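Local coordinates for N-acetyltransferase family protein (Bacillus anthracis, PDB 3LNB), which catalyses transfer of the acetyl group of acetyl-coenzyme A to the nitrogen of arylamine substrates, and inactivates the antibiotic sulfamethoxazole, at residues Ala121-Asp126 with Asn130-Asp135; Lys79-Asn84 with Asn233-Ile238; Asp136-Ile141 with Ile217-Thr222. The protein carries 1 engineered substitution. All coordinates share one frame; numbering follows the deposited sequence.

Contacts 1 and 3 belong to one antiparallel sheet and share strand 131-145. In contact 1 its first residues pair directly with strand 116-126 in a partly exposed hairpin, joined by backbone hydrogen bonds, a salt-bridge network and an aromatic pair. In contact 3 the same strand, farther along, meets strand 216-225 across the intervening strand 116-126, and the chemistry becomes that of a buried core: rings and an isoleucine, with His138 beside coenzyme A. Contact 2 is partly buried among the helices, Ile81 and Gln235 inside, Lys79 and Asn80 exposed; a single side-chain amide ties a loop to helix 228-240. Ile234 of this helix packs on Asp136 and Val139, bringing contact 2 against contact 3.

Contact 1: residues Ala121-Asp126 with Asn130-Asp135; sequences AGTVYD and NKWKPD
Tyr125 and Trp132 meet across a beta hairpin, strand 116-126 turning back into strand 131-145, as a T-shaped pair. The edge of the tyrosine drives its CD1 at the middle of the indole face, 3.7 Å from Trp132 CD2, with the planes at 80°. With CG anti to the backbone N (chi1 -170°), the phenol lies along the partner strand, one face over the carbonyl oxygen of Lys131. Its OH ends near the Asn130 backbone and binds two waters, one of which accepts a hydrogen bond from Asn130 ND2.

On the other face of the sheet Asp126 sits with Lys131, and Lys133 reaches in from the loop that follows. Lys133 NZ stands 2.6 Å from Asp126 OD2 and approaches it from above the carboxylate plane, 54° out of it, while Lys131 NZ makes a longer salt bridge to Asp126 OD2, at 3.6 Å. The carboxylate is also held from the turn, since Asp126 OD1 accepts from Asp129 N.

Beneath these side chains, Asp126 N donates to Lys131 O at 2.6 Å, and Lys133 N to Val124 O at 2.8 Å. Asn130 and Lys131 both face Asp126, a G1 bulge that closes the turn. Thr123 lays CG2 on the carbonyl oxygen of Lys133, while its OG1 turns to Asp136 N. Val124 is the residue of these two segments that belongs to the coenzyme A pocket. Past Lys133 direct pairing is interrupted, and a water fills in: it accepts from Val124 N at 3.0 Å and donates to Pro134 O at 2.8 Å.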
loop_
_atom_site.group_PDB
_atom_site.type_symbol
_atom_site.label_atom_id
_atom_site.label_comp_id
_atom_site.label_asym_id
_atom_site.label_seq_id
_atom_site.Cartn_x
_atom_site.Cartn_y
_atom_site.Cartn_z
ATOM N N ALA A 121 2.479 -12.798 -2.540
ATOM C CA ALA A 121 1.785 -12.132 -3.623
ATOM C C ALA A 121 0.285 -12.205 -3.375
ATOM O O ALA A 121 -0.199 -13.059 -2.628
ATOM C CB ALA A 121 2.134 -12.783 -4.951
ATOM N N GLY A 122 -0.438 -11.292 -4.006
ATOM C CA GLY A 122 -1.882 -11.259 -3.886
ATOM C C GLY A 122 -2.445 -10.848 -5.232
ATOM O O GLY A 122 -1.723 -10.323 -6.079
ATOM N N THR A 123 -3.731 -11.097 -5.429
ATOM C CA THR A 123 -4.415 -10.754 -6.664
ATOM C C THR A 123 -5.667 -9.998 -6.229
ATOM O O THR A 123 -6.500 -10.537 -5.500
ATOM C CB THR A 123 -4.817 -12.027 -7.451
ATOM O OG1 THR A 123 -3.653 -12.823 -7.707
ATOM C CG2 THR A 123 -5.468 -11.657 -8.777
ATOM N N VAL A 124 -5.786 -8.747 -6.664
ATOM C CA VAL A 124 -6.928 -7.908 -6.299
ATOM C C VAL A 124 -8.155 -8.196 -7.168
ATOM O O VAL A 124 -8.026 -8.607 -8.317
ATOM C CB VAL A 124 -6.570 -6.397 -6.440
ATOM C CG1 VAL A 124 -7.762 -5.533 -6.058
ATOM C CG2 VAL A 124 -5.373 -6.058 -5.565
ATOM N N TYR A 125 -9.345 -7.979 -6.613
ATOM C CA TYR A 125 -10.571 -8.192 -7.371
ATOM C C TYR A 125 -11.123 -6.837 -7.797
ATOM O O TYR A 125 -11.198 -5.907 -6.989
ATOM C CB TYR A 125 -11.622 -8.923 -6.534
ATOM C CG TYR A 125 -12.814 -9.379 -7.350
ATOM C CD1 TYR A 125 -12.702 -10.448 -8.240
ATOM C CD2 TYR A 125 -14.042 -8.722 -7.259
ATOM C CE1 TYR A 125 -13.780 -10.860 -9.022
ATOM C CE2 TYR A 125 -15.134 -9.124 -8.039
ATOM C CZ TYR A 125 -14.994 -10.194 -8.919
ATOM O OH TYR A 125 -16.058 -10.601 -9.689
ATOM N N ASP A 126 -11.496 -6.722 -9.067
ATOM C CA ASP A 126 -12.053 -5.477 -9.591
ATOM C C ASP A 126 -13.549 -5.504 -9.316
ATOM O O ASP A 126 -14.295 -6.253 -9.952
ATOM C CB ASP A 126 -11.822 -5.379 -11.093
ATOM C CG ASP A 126 -12.206 -4.028 -11.652
ATOM O OD1 ASP A 126 -13.152 -3.399 -11.125
ATOM O OD2 ASP A 126 -11.560 -3.600 -12.630
ATOM N N ASN A 130 -16.394 -6.711 -12.075
ATOM C CA ASN A 130 -16.498 -8.097 -11.647
ATOM C C ASN A 130 -15.463 -9.035 -12.275
ATOM O O ASN A 130 -15.800 -9.878 -13.107
ATOM C CB ASN A 130 -17.910 -8.617 -11.954
ATOM C CG ASN A 130 -19.003 -7.628 -11.556
ATOM O OD1 ASN A 130 -19.502 -6.863 -12.389
ATOM N ND2 ASN A 130 -19.371 -7.637 -10.281
ATOM N N LYS A 131 -14.206 -8.895 -11.878
ATOM C CA LYS A 131 -13.151 -9.754 -12.402
ATOM C C LYS A 131 -11.879 -9.570 -11.603
ATOM O O LYS A 131 -11.732 -8.593 -10.879
ATOM C CB LYS A 131 -12.869 -9.430 -13.866
ATOM C CG LYS A 131 -12.396 -8.011 -14.099
ATOM C CD LYS A 131 -12.146 -7.760 -15.582
ATOM C CE LYS A 131 -11.714 -6.316 -15.825
ATOM N NZ LYS A 131 -10.478 -5.990 -15.051
ATOM N N TRP A 132 -10.962 -10.519 -11.729
ATOM C CA TRP A 132 -9.704 -10.418 -11.017
ATOM C C TRP A 132 -8.745 -9.542 -11.814
ATOM O O TRP A 132 -8.718 -9.596 -13.045
ATOM C CB TRP A 132 -9.071 -11.799 -10.820
ATOM C CG TRP A 132 -9.855 -12.724 -9.947
ATOM C CD1 TRP A 132 -10.693 -13.726 -10.353
ATOM C CD2 TRP A 132 -9.861 -12.749 -8.518
ATOM N NE1 TRP A 132 -11.216 -14.378 -9.262
ATOM C CE2 TRP A 132 -10.723 -13.799 -8.123
ATOM C CE3 TRP A 132 -9.220 -11.986 -7.528
ATOM C CZ2 TRP A 132 -10.964 -14.107 -6.780
ATOM C CZ3 TRP A 132 -9.459 -12.292 -6.191
ATOM C CH2 TRP A 132 -10.323 -13.345 -5.831
ATOM N N LYS A 133 -7.989 -8.707 -11.112
ATOM C CA LYS A 133 -6.988 -7.879 -11.767
ATOM C C LYS A 133 -5.882 -8.890 -12.080
ATOM O O LYS A 133 -5.978 -10.051 -11.679
ATOM C CB LYS A 133 -6.472 -6.794 -10.816
ATOM C CG LYS A 133 -7.477 -5.692 -10.471
ATOM C CD LYS A 133 -7.822 -4.811 -11.681
ATOM C CE LYS A 133 -8.584 -3.555 -11.244
ATOM N NZ LYS A 133 -9.077 -2.747 -12.400
ATOM N N PRO A 134 -4.820 -8.474 -12.789
ATOM C CA PRO A 134 -3.740 -9.412 -13.117
ATOM C C PRO A 134 -3.197 -10.229 -11.943
ATOM O O PRO A 134 -3.071 -9.724 -10.826
ATOM C CB PRO A 134 -2.672 -8.505 -13.730
ATOM C CG PRO A 134 -3.494 -7.442 -14.397
ATOM C CD PRO A 134 -4.528 -7.135 -13.333
ATOM N N ASP A 135 -2.876 -11.490 -12.220
ATOM C CA ASP A 135 -2.324 -12.412 -11.227
ATOM C C ASP A 135 -1.139 -11.799 -10.481
ATOM O O ASP A 135 -0.210 -11.271 -11.095
ATOM C CB ASP A 135 -1.849 -13.714 -11.896
ATOM C CG ASP A 135 -2.994 -14.641 -12.298
ATOM O OD1 ASP A 135 -4.167 -14.346 -11.989
ATOM O OD2 ASP A 135 -2.707 -15.685 -12.928
HETATM O O HOH W 1 -3.703 -7.934 -8.725
HETATM O O HOH W 2 -18.419 -9.613 -8.733
HETATM O O HOH W 3 -15.346 -12.704 -11.464
#

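Contact 2: residues Lys79-Asn84 with Asn233-Ile238; sequences KNISKN and NIQKVI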
loop_
_atom_site.group_PDB
_atom_site.type_symbol
_atom_site.label_atom_id
_atom_site.label_comp_id
_atom_site.label_asym_id
_atom_site.label_seq_id
_atom_site.Cartn_x
_atom_site.Cartn_y
_atom_site.Cartn_z
ATOM N N LYS A 79 13.066 1.702 -11.622
ATOM C CA LYS A 79 14.255 0.952 -11.226
ATOM C C LYS A 79 13.801 -0.348 -10.580
ATOM O O LYS A 79 12.636 -0.493 -10.196
ATOM C CB LYS A 79 15.084 1.727 -10.200
ATOM C CG LYS A 79 15.835 2.914 -10.749
ATOM C CD LYS A 79 16.683 3.590 -9.671
ATOM C CE LYS A 79 17.871 2.734 -9.275
ATOM N NZ LYS A 79 18.959 3.552 -8.677
ATOM N N ASN A 80 14.719 -1.298 -10.460
ATOM C CA ASN A 80 14.385 -2.558 -9.816
ATOM C C ASN A 80 14.221 -2.251 -8.336
ATOM O O ASN A 80 14.750 -1.254 -7.831
ATOM C CB ASN A 80 15.501 -3.583 -10.018
ATOM C CG ASN A 80 16.872 -2.996 -9.783
ATOM O OD1 ASN A 80 17.320 -2.134 -10.534
ATOM N ND2 ASN A 80 17.550 -3.457 -8.733
ATOM N N ILE A 81 13.489 -3.112 -7.645
ATOM C CA ILE A 81 13.236 -2.936 -6.229
ATOM C C ILE A 81 14.377 -3.502 -5.384
ATOM O O ILE A 81 14.844 -4.615 -5.620
ATOM C CB ILE A 81 11.922 -3.643 -5.832
ATOM C CG1 ILE A 81 10.795 -3.219 -6.782
ATOM C CG2 ILE A 81 11.571 -3.321 -4.390
ATOM C CD1 ILE A 81 10.468 -1.749 -6.749
ATOM N N SER A 82 14.819 -2.712 -4.409
ATOM C CA SER A 82 15.876 -3.101 -3.486
ATOM C C SER A 82 15.751 -2.194 -2.265
ATOM O O SER A 82 15.165 -1.110 -2.349
ATOM C CB SER A 82 17.259 -2.922 -4.117
ATOM O OG SER A 82 17.661 -1.565 -4.081
ATOM N N LYS A 83 16.293 -2.639 -1.134
ATOM C CA LYS A 83 16.231 -1.852 0.094
ATOM C C LYS A 83 16.729 -0.432 -0.169
ATOM O O LYS A 83 16.022 0.550 0.075
ATOM C CB LYS A 83 17.089 -2.499 1.191
ATOM C CG LYS A 83 17.210 -1.644 2.453
ATOM C CD LYS A 83 18.171 -2.245 3.468
ATOM C CE LYS A 83 17.629 -3.530 4.051
ATOM N NZ LYS A 83 18.635 -4.188 4.933
ATOM N N ASN A 84 17.951 -0.335 -0.679
ATOM C CA ASN A 84 18.554 0.948 -0.970
ATOM C C ASN A 84 17.707 1.821 -1.894
ATOM O O ASN A 84 17.506 2.998 -1.613
ATOM C CB ASN A 84 19.936 0.755 -1.594
ATOM C CG ASN A 84 20.443 2.009 -2.240
ATOM O OD1 ASN A 84 20.951 2.908 -1.565
ATOM N ND2 ASN A 84 20.276 2.106 -3.555
ATOM N N ASN A 233 9.518 -8.999 -10.712
ATOM C CA ASN A 233 8.714 -9.549 -11.805
ATOM C C ASN A 233 7.315 -8.939 -11.701
ATOM O O ASN A 233 6.698 -8.604 -12.706
ATOM C CB ASN A 233 8.616 -11.079 -11.711
ATOM C CG ASN A 233 7.976 -11.707 -12.955
ATOM O OD1 ASN A 233 8.584 -11.751 -14.033
ATOM N ND2 ASN A 233 6.742 -12.184 -12.814
ATOM N N ILE A 234 6.825 -8.797 -10.475
ATOM C CA ILE A 234 5.512 -8.215 -10.249
ATOM C C ILE A 234 5.508 -6.778 -10.766
ATOM O O ILE A 234 4.547 -6.339 -11.395
ATOM C CB ILE A 234 5.138 -8.231 -8.742
ATOM C CG1 ILE A 234 4.953 -9.675 -8.264
ATOM C CG2 ILE A 234 3.854 -7.440 -8.507
ATOM C CD1 ILE A 234 4.624 -9.816 -6.774
ATOM N N GLN A 235 6.589 -6.047 -10.512
ATOM C CA GLN A 235 6.657 -4.670 -10.975
ATOM C C GLN A 235 6.585 -4.626 -12.496
ATOM O O GLN A 235 5.844 -3.829 -13.068
ATOM C CB GLN A 235 7.949 -3.991 -10.513
ATOM C CG GLN A 235 8.019 -2.531 -10.911
ATOM C CD GLN A 235 9.245 -1.816 -10.364
ATOM O OE1 GLN A 235 9.136 -0.723 -9.812
ATOM N NE2 GLN A 235 10.418 -2.425 -10.527
ATOM N N LYS A 236 7.350 -5.492 -13.148
ATOM C CA LYS A 236 7.356 -5.514 -14.603
ATOM C C LYS A 236 5.979 -5.818 -15.192
ATOM O O LYS A 236 5.589 -5.221 -16.197
ATOM C CB LYS A 236 8.396 -6.517 -15.111
ATOM C CG LYS A 236 8.447 -6.643 -16.633
ATOM C CD LYS A 236 8.497 -5.284 -17.351
ATOM C CE LYS A 236 9.821 -4.565 -17.168
ATOM N NZ LYS A 236 9.904 -3.364 -18.076
ATOM N N VAL A 237 5.240 -6.737 -14.576
ATOM C CA VAL A 237 3.904 -7.087 -15.056
ATOM C C VAL A 237 2.942 -5.905 -14.923
ATOM O O VAL A 237 2.045 -5.722 -15.741
ATOM C CB VAL A 237 3.309 -8.282 -14.268
ATOM C CG1 VAL A 237 1.886 -8.562 -14.740
ATOM C CG2 VAL A 237 4.172 -9.515 -14.456
ATOM N N ILE A 238 3.132 -5.107 -13.879
ATOM C CA ILE A 238 2.289 -3.946 -13.647
ATOM C C ILE A 238 2.657 -2.829 -14.627
ATOM O O ILE A 238 1.819 -2.004 -15.008
ATOM C CB ILE A 238 2.438 -3.480 -12.189
ATOM C CG1 ILE A 238 1.700 -4.469 -11.275
ATOM C CG2 ILE A 238 1.931 -2.062 -12.024
ATOM C CD1 ILE A 238 1.781 -4.129 -9.804
#
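The flat carboxamide of Gln235 is met by Ile81 over one face and by Lys79 O at its nitrogen end. Ile81 CD1 lies above the amide plane, offset past the rim between OE1 and NE2, 3.5 Å from Gln235 OE1 and 3.8 Å from Gln235 CD, while Ile81 CG1 sits over the nitrogen at 3.8 Å from Gln235 NE2. The carbonyl oxygen of Lys79 lies close to the amide plane, displaced slightly away from the isoleucine. It accepts from Gln235 NE2 at 3.0 Å, through the N-H on the same side as OE1. The bond is moderately bent, 152° at the hydrogen, and the donor approaches 32° out of the plane of the Lys79 carbonyl.

Gln235 reaches this far because CG is anti to the backbone N (chi1 -177°) and the chain stays extended beyond it, carrying the amide from helix 228-240 to the loop ahead of helix 83-92. The loop has a second tie to the same helix: Ile81 N donates to Asn232 OD1, one turn earlier, and the Ile81 side chain also packs on Glu228 and Val231. Ser82, at the N-cap of helix 83-92, turns its OG to Asn85 N. Tyr100 of helix 99-112 touches both Gln235 and Ile238, so the loop and two helices meet here. Helix 228-240 follows the sheet strand 216-225 and probably corresponds to the interdomain helix of the arylamine N-acetyltransferase fold, here meeting the helical part of the protein.

The interface is small, about 120 Å², and joins one directional bond to aliphatic cover. One N-H of a buried amide is satisfied by a backbone oxygen, while Ile81 shields the amide from one face, which together would restrict rotation of the amide.

Contact 3: residues Asp136-Ile141 with Ile217-Thr222; sequences DGHVII and IGYAFT. With COA (coenzyme A), chain B.
His138 and Tyr219 meet edge to face inside the curled antiparallel sheet that forms the beta-barrel domain of arylamine N-acetyltransferases. Their strands, 131-145 and 216-225, are not neighbours: strand 116-126 runs between them, and the local axes come no closer than 9.1 Å and cross at -70°. Side chains therefore bridge the gap.

The tight part is wholly buried. His138 CD2 sits over the centre of the phenol, 3.7 Å from Tyr219 CD1, with the two ring planes at 74°. Ile140, two residues on, fills the space between the two aromatic residues of the facing strand. Its CG2 abuts the hydroxyl end of Tyr219, 3.8 Å from Tyr219 OH, and its CD1 reaches Tyr219 CE2, also at 3.8 Å. Farthest from the cofactor, Ile140 CD1 makes a CH-pi contact, 4.0 Å from the centroid of the Phe221 ring. Tyr219 holds CG between the backbone N and the carbonyl carbon (chi1 54°), as does Phe221, and both rings turn toward strand 138-141. Tyr219 is itself the second residue of a classic bulge, with Gly218, opposite Leu193.

The packing between the two segments ends at His138. Asp136 and Gly137, both partly exposed, do not touch strand 217-222, and Asp136 forms a salt bridge with Lys230 instead. Here the cofactor lies alongside: Gly137 O is 3.6 Å from C2P of coenzyme A, and C3P covers one face of the imidazole, 3.8 Å from His138 ND1. His138 NE2 is hydrogen-bonded to Asp153, and the ring touches Cys99, consistent with the Cys-His-Asp catalytic triad of the family. Tyr219, whose face receives the edge of the imidazole, also has a weak hydrogen bond between its OH and Asp153 OD2.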
loop_
_atom_site.group_PDB
_atom_site.type_symbol
_atom_site.label_atom_id
_atom_site.label_comp_id
_atom_site.label_asym_id
_atom_site.label_seq_id
_atom_site.Cartn_x
_atom_site.Cartn_y
_atom_site.Cartn_z
ATOM N N ASP A 136 -1.176 -11.886 -9.154
ATOM C CA ASP A 136 -0.109 -11.369 -8.300
ATOM C C ASP A 136 0.231 -9.903 -8.511
ATOM O O ASP A 136 1.405 -9.544 -8.545
ATOM C CB ASP A 136 1.166 -12.190 -8.484
ATOM C CG ASP A 136 0.940 -13.665 -8.272
ATOM O OD1 ASP A 136 0.019 -14.010 -7.512
ATOM O OD2 ASP A 136 1.694 -14.474 -8.855
ATOM N N GLY A 137 -0.791 -9.064 -8.654
ATOM C CA GLY A 137 -0.566 -7.643 -8.851
ATOM C C GLY A 137 -0.586 -6.867 -7.541
ATOM O O GLY A 137 -0.810 -5.655 -7.523
ATOM N N HIS A 138 -0.368 -7.570 -6.436
ATOM C CA HIS A 138 -0.336 -6.943 -5.121
ATOM C C HIS A 138 0.688 -7.691 -4.288
ATOM O O HIS A 138 0.912 -8.881 -4.498
ATOM C CB HIS A 138 -1.713 -7.005 -4.446
ATOM C CG HIS A 138 -1.784 -6.264 -3.143
ATOM N ND1 HIS A 138 -1.005 -5.159 -2.871
ATOM C CD2 HIS A 138 -2.582 -6.435 -2.061
ATOM C CE1 HIS A 138 -1.320 -4.680 -1.679
ATOM N NE2 HIS A 138 -2.275 -5.435 -1.167
ATOM N N VAL A 139 1.323 -6.976 -3.367
ATOM C CA VAL A 139 2.327 -7.550 -2.485
ATOM C C VAL A 139 1.992 -7.112 -1.068
ATOM O O VAL A 139 1.793 -5.924 -0.813
ATOM C CB VAL A 139 3.749 -7.047 -2.839
ATOM C CG1 VAL A 139 4.740 -7.509 -1.781
ATOM C CG2 VAL A 139 4.161 -7.554 -4.223
ATOM N N ILE A 140 1.915 -8.076 -0.157
ATOM C CA ILE A 140 1.602 -7.782 1.236
ATOM C C ILE A 140 2.567 -8.488 2.168
ATOM O O ILE A 140 3.387 -9.295 1.730
ATOM C CB ILE A 140 0.167 -8.208 1.599
ATOM C CG1 ILE A 140 0.014 -9.718 1.438
ATOM C CG2 ILE A 140 -0.834 -7.469 0.713
ATOM C CD1 ILE A 140 -1.365 -10.234 1.791
ATOM N N ILE A 141 2.457 -8.176 3.456
ATOM C CA ILE A 141 3.313 -8.754 4.483
ATOM C C ILE A 141 2.538 -9.652 5.436
ATOM O O ILE A 141 1.426 -9.323 5.844
ATOM C CB ILE A 141 3.980 -7.643 5.339
ATOM C CG1 ILE A 141 4.946 -6.822 4.484
ATOM C CG2 ILE A 141 4.701 -8.258 6.528
ATOM C CD1 ILE A 141 5.401 -5.539 5.157
ATOM N N ILE A 217 -14.707 -9.358 -1.546
ATOM C CA ILE A 217 -13.288 -9.680 -1.628
ATOM C C ILE A 217 -12.447 -8.488 -2.068
ATOM O O ILE A 217 -12.717 -7.876 -3.099
ATOM C CB ILE A 217 -13.029 -10.824 -2.628
ATOM C CG1 ILE A 217 -13.633 -12.124 -2.102
ATOM C CG2 ILE A 217 -11.528 -10.973 -2.867
ATOM C CD1 ILE A 217 -13.566 -13.256 -3.087
ATOM N N GLY A 218 -11.438 -8.158 -1.269
ATOM C CA GLY A 218 -10.536 -7.077 -1.626
ATOM C C GLY A 218 -9.500 -7.743 -2.508
ATOM O O GLY A 218 -9.288 -7.360 -3.661
ATOM N N TYR A 219 -8.853 -8.763 -1.954
ATOM C CA TYR A 219 -7.866 -9.528 -2.700
ATOM C C TYR A 219 -7.677 -10.920 -2.123
ATOM O O TYR A 219 -7.999 -11.185 -0.962
ATOM C CB TYR A 219 -6.508 -8.812 -2.750
ATOM C CG TYR A 219 -5.935 -8.418 -1.406
ATOM C CD1 TYR A 219 -6.056 -7.109 -0.939
ATOM C CD2 TYR A 219 -5.267 -9.348 -0.604
ATOM C CE1 TYR A 219 -5.527 -6.730 0.285
ATOM C CE2 TYR A 219 -4.730 -8.979 0.634
ATOM C CZ TYR A 219 -4.864 -7.669 1.069
ATOM O OH TYR A 219 -4.334 -7.278 2.268
ATOM N N ALA A 220 -7.182 -11.809 -2.972
ATOM C CA ALA A 220 -6.899 -13.177 -2.595
ATOM C C ALA A 220 -5.385 -13.260 -2.480
ATOM O O ALA A 220 -4.674 -12.440 -3.061
ATOM C CB ALA A 220 -7.391 -14.130 -3.672
ATOM N N PHE A 221 -4.899 -14.239 -1.727
ATOM C CA PHE A 221 -3.464 -14.443 -1.564
ATOM C C PHE A 221 -3.164 -15.833 -1.014
ATOM O O PHE A 221 -4.076 -16.573 -0.635
ATOM C CB PHE A 221 -2.842 -13.372 -0.647
ATOM C CG PHE A 221 -3.327 -13.413 0.778
ATOM C CD1 PHE A 221 -4.547 -12.842 1.136
ATOM C CD2 PHE A 221 -2.557 -14.022 1.766
ATOM C CE1 PHE A 221 -4.993 -12.879 2.459
ATOM C CE2 PHE A 221 -2.996 -14.064 3.094
ATOM C CZ PHE A 221 -4.211 -13.493 3.441
ATOM N N THR A 222 -1.882 -16.185 -1.009
ATOM C CA THR A 222 -1.419 -17.472 -0.494
ATOM C C THR A 222 -0.310 -17.168 0.508
ATOM O O THR A 222 0.060 -16.008 0.695
ATOM C CB THR A 222 -0.830 -18.366 -1.609
ATOM O OG1 THR A 222 0.419 -17.821 -2.049
ATOM C CG2 THR A 222 -1.781 -18.451 -2.791
HETATM N N1A COA B . -4.781 2.866 -11.466
HETATM C C2A COA B . -4.883 4.065 -12.012
HETATM N N3A COA B . -5.938 4.835 -11.808
HETATM C C4A COA B . -6.944 4.414 -11.030
HETATM C C5A COA B . -6.876 3.159 -10.443
HETATM C C6A COA B . -5.751 2.378 -10.679
HETATM N N6A COA B . -5.632 1.176 -10.122
HETATM N N7A COA B . -7.979 2.994 -9.721
HETATM C C8A COA B . -8.712 4.099 -9.843
HETATM N N9A COA B . -8.086 4.969 -10.635
HETATM C C1B COA B . -8.533 6.352 -10.922
HETATM C C2B COA B . -9.917 6.424 -11.564
HETATM O O2B COA B . -9.818 6.167 -12.968
HETATM C C3B COA B . -10.265 7.890 -11.308
HETATM O O3B COA B . -9.808 8.714 -12.385
HETATM P P3B COA B . -10.657 10.024 -12.775
HETATM O O7A COA B . -11.061 10.808 -11.587
HETATM O O8A COA B . -9.745 10.871 -13.795
HETATM O O9A COA B . -11.920 9.479 -13.612
HETATM C C4B COA B . -9.501 8.219 -10.023
HETATM O O4B COA B . -8.751 7.041 -9.681
HETATM C C5B COA B . -10.456 8.536 -8.873
HETATM O O5B COA B . -11.274 7.398 -8.593
HETATM P P1A COA B . -12.509 7.542 -7.574
HETATM O O1A COA B . -13.055 6.049 -7.324
HETATM O O2A COA B . -13.555 8.442 -8.107
HETATM O O3A COA B . -11.887 8.096 -6.197
HETATM P P2A COA B . -11.125 7.182 -5.113
HETATM O O4A COA B . -12.261 6.696 -4.082
HETATM O O5A COA B . -10.062 7.959 -4.437
HETATM O O6A COA B . -10.584 5.857 -5.851
HETATM C CBP COA B . -8.373 4.830 -5.519
HETATM C CCP COA B . -9.246 5.772 -6.354
HETATM C CDP COA B . -8.129 5.445 -4.139
HETATM C CEP COA B . -7.034 4.628 -6.232
HETATM C CAP COA B . -9.071 3.475 -5.374
HETATM O OAP COA B . -9.343 2.940 -6.671
HETATM C C9P COA B . -8.201 2.476 -4.609
HETATM O O9P COA B . -8.025 2.585 -3.396
HETATM N N8P COA B . -7.683 1.506 -5.360
HETATM C C7P COA B . -6.837 0.433 -4.818
HETATM C C6P COA B . -5.659 0.160 -5.757
HETATM C C5P COA B . -5.006 -1.190 -5.447
HETATM O O5P COA B . -5.567 -2.239 -5.757
HETATM N N4P COA B . -3.816 -1.140 -4.855
HETATM C C3P COA B . -3.083 -2.362 -4.496
HETATM C C2P COA B . -2.377 -2.958 -5.715
HETATM S S1P COA B . -0.967 -1.962 -6.324
#